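Local coordinates for hepatocyte growth factor-regulated tyrosine kinase substrate (PDB 1DVP), which helps form multivesicular bodies at endosomes and damps tyrosine kinase receptor signalling by promoting degradation of active receptors, potentially by sorting them into these bodies, at residues Gln104-Ala114 / Met130-Pro141. Residues are numbered along the deposited sequence; the frame is centred on the assembly and turned at random.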
loop_
_atom_site.group_PDB
_atom_site.type_symbol
_atom_site.label_atom_id
_atom_site.label_comp_id
_atom_site.label_asym_id
_atom_site.label_seq_id
_atom_site.Cartn_x
_atom_site.Cartn_y
_atom_site.Cartn_z
ATOM N N GLN A 104 0.023 37.105 -5.894
ATOM C CA GLN A 104 -0.256 36.324 -4.693
ATOM C C GLN A 104 0.522 35.007 -4.700
ATOM O O GLN A 104 1.089 34.600 -3.682
ATOM C CB GLN A 104 -1.751 36.015 -4.571
ATOM C CG GLN A 104 -2.584 37.169 -4.014
ATOM C CD GLN A 104 -1.823 37.956 -2.963
ATOM O OE1 GLN A 104 -1.196 38.950 -3.281
ATOM N NE2 GLN A 104 -1.855 37.498 -1.718
ATOM N N LYS A 105 0.564 34.357 -5.855
ATOM C CA LYS A 105 1.258 33.083 -5.956
ATOM C C LYS A 105 2.750 33.273 -5.755
ATOM O O LYS A 105 3.406 32.450 -5.117
ATOM C CB LYS A 105 0.968 32.419 -7.315
ATOM C CG LYS A 105 1.629 31.046 -7.501
ATOM C CD LYS A 105 1.147 30.008 -6.479
ATOM C CE LYS A 105 1.974 28.711 -6.604
ATOM N NZ LYS A 105 1.442 27.613 -5.747
ATOM N N MET A 106 3.289 34.366 -6.279
ATOM C CA MET A 106 4.720 34.623 -6.138
ATOM C C MET A 106 5.080 34.935 -4.683
ATOM O O MET A 106 6.138 34.519 -4.188
ATOM C CB MET A 106 5.147 35.776 -7.040
ATOM C CG MET A 106 6.654 35.985 -7.153
ATOM S SD MET A 106 7.575 34.614 -7.985
ATOM C CE MET A 106 8.123 33.737 -6.568
ATOM N N LEU A 107 4.197 35.668 -4.007
ATOM C CA LEU A 107 4.398 36.045 -2.618
ATOM C C LEU A 107 4.420 34.784 -1.771
ATOM O O LEU A 107 5.254 34.633 -0.889
ATOM C CB LEU A 107 3.284 36.995 -2.157
ATOM C CG LEU A 107 3.712 38.452 -1.842
ATOM C CD1 LEU A 107 5.085 38.787 -2.433
ATOM C CD2 LEU A 107 2.628 39.412 -2.356
ATOM N N GLU A 108 3.494 33.879 -2.047
ATOM C CA GLU A 108 3.434 32.595 -1.349
ATOM C C GLU A 108 4.736 31.778 -1.558
ATOM O O GLU A 108 5.290 31.249 -0.601
ATOM C CB GLU A 108 2.221 31.801 -1.870
ATOM C CG GLU A 108 2.152 30.305 -1.488
ATOM C CD GLU A 108 1.298 29.503 -2.500
ATOM O OE1 GLU A 108 1.826 28.565 -3.131
ATOM O OE2 GLU A 108 0.100 29.834 -2.681
ATOM N N LEU A 109 5.226 31.705 -2.795
ATOM C CA LEU A 109 6.432 30.936 -3.119
ATOM C C LEU A 109 7.650 31.512 -2.409
ATOM O O LEU A 109 8.446 30.783 -1.831
ATOM C CB LEU A 109 6.670 30.889 -4.645
ATOM C CG LEU A 109 5.590 30.150 -5.482
ATOM C CD1 LEU A 109 5.980 30.151 -6.943
ATOM C CD2 LEU A 109 5.409 28.715 -5.020
ATOM N N VAL A 110 7.784 32.833 -2.450
ATOM C CA VAL A 110 8.908 33.483 -1.775
ATOM C C VAL A 110 8.972 33.068 -0.308
ATOM O O VAL A 110 10.019 32.751 0.184
ATOM C CB VAL A 110 8.773 35.004 -1.821
ATOM C CG1 VAL A 110 9.731 35.643 -0.752
ATOM C CG2 VAL A 110 9.080 35.511 -3.219
ATOM N N GLN A 111 7.825 33.078 0.370
ATOM C CA GLN A 111 7.700 32.722 1.786
ATOM C C GLN A 111 7.904 31.225 1.991
ATOM O O GLN A 111 8.580 30.789 2.938
ATOM C CB GLN A 111 6.311 33.151 2.296
ATOM C CG GLN A 111 5.943 32.615 3.653
ATOM C CD GLN A 111 4.563 33.076 4.124
ATOM O OE1 GLN A 111 3.527 32.711 3.542
ATOM N NE2 GLN A 111 4.547 33.899 5.171
ATOM N N THR A 112 7.310 30.419 1.108
ATOM C CA THR A 112 7.495 28.979 1.205
ATOM C C THR A 112 8.978 28.696 1.105
ATOM O O THR A 112 9.543 27.931 1.876
ATOM C CB THR A 112 6.818 28.232 0.045
ATOM O OG1 THR A 112 5.393 28.328 0.190
ATOM C CG2 THR A 112 7.292 26.735 0.052
ATOM N N TRP A 113 9.606 29.328 0.131
ATOM C CA TRP A 113 11.018 29.105 -0.069
ATOM C C TRP A 113 11.874 29.651 1.079
ATOM O O TRP A 113 12.914 29.074 1.422
ATOM C CB TRP A 113 11.424 29.701 -1.417
ATOM C CG TRP A 113 10.781 28.957 -2.596
ATOM C CD1 TRP A 113 10.422 27.637 -2.624
ATOM C CD2 TRP A 113 10.540 29.468 -3.911
ATOM N NE1 TRP A 113 9.976 27.291 -3.872
ATOM C CE2 TRP A 113 10.038 28.389 -4.692
ATOM C CE3 TRP A 113 10.705 30.721 -4.523
ATOM C CZ2 TRP A 113 9.700 28.534 -6.055
ATOM C CZ3 TRP A 113 10.362 30.862 -5.897
ATOM C CH2 TRP A 113 9.870 29.773 -6.635
ATOM N N ALA A 114 11.438 30.764 1.668
ATOM C CA ALA A 114 12.184 31.331 2.784
ATOM C C ALA A 114 12.209 30.305 3.910
ATOM O O ALA A 114 13.266 30.036 4.472
ATOM C CB ALA A 114 11.535 32.650 3.260
ATOM N N MET A 130 12.089 38.653 1.238
ATOM C CA MET A 130 10.833 38.713 1.948
ATOM C C MET A 130 10.902 39.849 2.957
ATOM O O MET A 130 9.924 40.566 3.156
ATOM C CB MET A 130 10.530 37.403 2.659
ATOM C CG MET A 130 9.085 37.341 3.129
ATOM S SD MET A 130 8.576 35.772 3.848
ATOM C CE MET A 130 7.056 36.168 4.578
ATOM N N THR A 131 12.063 40.015 3.582
ATOM C CA THR A 131 12.264 41.077 4.562
ATOM C C THR A 131 11.823 42.387 3.915
ATOM O O THR A 131 10.946 43.093 4.408
ATOM C CB THR A 131 13.759 41.199 4.945
ATOM O OG1 THR A 131 14.297 39.901 5.223
ATOM C CG2 THR A 131 13.914 42.061 6.173
ATOM N N ILE A 132 12.439 42.677 2.782
ATOM C CA ILE A 132 12.169 43.875 2.018
ATOM C C ILE A 132 10.723 44.002 1.544
ATOM O O ILE A 132 10.173 45.093 1.506
ATOM C CB ILE A 132 13.084 43.919 0.801
ATOM C CG1 ILE A 132 14.542 43.840 1.263
ATOM C CG2 ILE A 132 12.801 45.159 -0.004
ATOM C CD1 ILE A 132 15.568 43.953 0.150
ATOM N N LEU A 133 10.116 42.883 1.160
ATOM C CA LEU A 133 8.738 42.888 0.694
ATOM C C LEU A 133 7.794 43.054 1.878
ATOM O O LEU A 133 6.756 43.700 1.759
ATOM C CB LEU A 133 8.425 41.584 -0.065
ATOM C CG LEU A 133 9.086 41.378 -1.438
ATOM C CD1 LEU A 133 9.224 39.897 -1.721
ATOM C CD2 LEU A 133 8.265 42.059 -2.530
ATOM N N LYS A 134 8.142 42.462 3.018
ATOM C CA LYS A 134 7.295 42.587 4.205
ATOM C C LYS A 134 7.523 43.970 4.801
ATOM O O LYS A 134 6.681 44.496 5.533
ATOM C CB LYS A 134 7.608 41.496 5.245
ATOM C CG LYS A 134 6.757 40.234 5.106
ATOM C CD LYS A 134 7.071 39.183 6.174
ATOM C CE LYS A 134 6.410 39.468 7.526
ATOM N NZ LYS A 134 4.982 39.017 7.583
ATOM N N ALA A 135 8.664 44.555 4.453
ATOM C CA ALA A 135 9.032 45.885 4.913
ATOM C C ALA A 135 8.494 46.944 3.951
ATOM O O ALA A 135 8.237 48.073 4.348
ATOM C CB ALA A 135 10.554 45.992 5.022
ATOM N N LYS A 136 8.318 46.566 2.690
ATOM C CA LYS A 136 7.806 47.475 1.661
ATOM C C LYS A 136 6.274 47.615 1.687
ATOM O O LYS A 136 5.697 48.342 0.881
ATOM C CB LYS A 136 8.244 46.983 0.280
ATOM C CG LYS A 136 7.810 47.861 -0.867
ATOM C CD LYS A 136 7.895 47.117 -2.186
ATOM C CE LYS A 136 9.189 46.331 -2.314
ATOM N NZ LYS A 136 10.382 47.160 -1.975
ATOM N N GLY A 137 5.611 46.911 2.597
ATOM C CA GLY A 137 4.165 47.029 2.668
ATOM C C GLY A 137 3.375 45.826 2.190
ATOM O O GLY A 137 2.169 45.726 2.468
ATOM N N HIS A 138 4.038 44.917 1.470
ATOM C CA HIS A 138 3.390 43.710 0.957
ATOM C C HIS A 138 2.976 42.786 2.096
ATOM O O HIS A 138 3.737 42.585 3.038
ATOM C CB HIS A 138 4.336 42.959 0.017
ATOM C CG HIS A 138 4.520 43.612 -1.319
ATOM N ND1 HIS A 138 3.557 43.578 -2.302
ATOM C CD2 HIS A 138 5.561 44.308 -1.837
ATOM C CE1 HIS A 138 3.996 44.224 -3.369
ATOM N NE2 HIS A 138 5.210 44.675 -3.114
ATOM N N THR A 139 1.757 42.252 2.006
ATOM C CA THR A 139 1.202 41.318 2.992
ATOM C C THR A 139 1.379 39.893 2.436
ATOM O O THR A 139 1.072 39.647 1.267
ATOM C CB THR A 139 -0.324 41.557 3.221
ATOM O OG1 THR A 139 -0.544 42.854 3.800
ATOM C CG2 THR A 139 -0.896 40.490 4.152
ATOM N N PHE A 140 1.865 38.959 3.255
ATOM C CA PHE A 140 2.070 37.591 2.779
ATOM C C PHE A 140 0.942 36.655 3.163
ATOM O O PHE A 140 0.320 36.828 4.204
ATOM C CB PHE A 140 3.405 37.021 3.284
ATOM C CG PHE A 140 4.593 37.470 2.481
ATOM C CD1 PHE A 140 5.140 38.741 2.667
ATOM C CD2 PHE A 140 5.135 36.648 1.507
ATOM C CE1 PHE A 140 6.206 39.181 1.893
ATOM C CE2 PHE A 140 6.201 37.080 0.727
ATOM C CZ PHE A 140 6.739 38.352 0.920
ATOM N N PRO A 141 0.675 35.638 2.319
ATOM C CA PRO A 141 -0.386 34.647 2.543
ATOM C C PRO A 141 -0.181 33.892 3.840
ATOM O O PRO A 141 0.835 34.060 4.523
ATOM C CB PRO A 141 -0.269 33.723 1.333
ATOM C CG PRO A 141 0.345 34.632 0.261
ATOM C CD PRO A 141 1.381 35.377 1.050
#
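The carbonyl oxygen of L107 has two neighbours roughly at right angles to each other: the backbone N of Q111, which donates the helical bond, and, across the contact, F140, whose ring carbons CD2 and CE2 both come to 3.1 Å from L107 O. The L107 side chain crosses the same ring at about a right angle, its CG lying over one face in a CH-pi contact, 4.1 Å from the F140 centroid. On the opposite face rests the methyl CE of M130, offset toward the rim. The M130 chain is fully extended, with CG anti to the backbone N (chi1 -167°), which carries SD to 3.8 Å from Q111 CB. V110 CG1 touches both M130 and F140, lying 3.9 Å from M130 CB and 4.1 Å from F140 CE2. These contacts join the last two helices of the VHS superhelix, 100-116 and 125-135, whose short segments run at 134° to each other, and bring the chain beyond G137 back over the first. After the helix ends, G137 is first to leave helical backbone angles, with positive phi; a weak hydrogen bond runs from H138 N to L133 O, and H138 NE2 is hydrogen-bonded to E95 OE1 of helix 84-96. P141 lays CG 4.0 Å from E108 CB, while the E108 carboxylate turns away to a salt bridge with K105, which also pairs with E67 of helix 56-72.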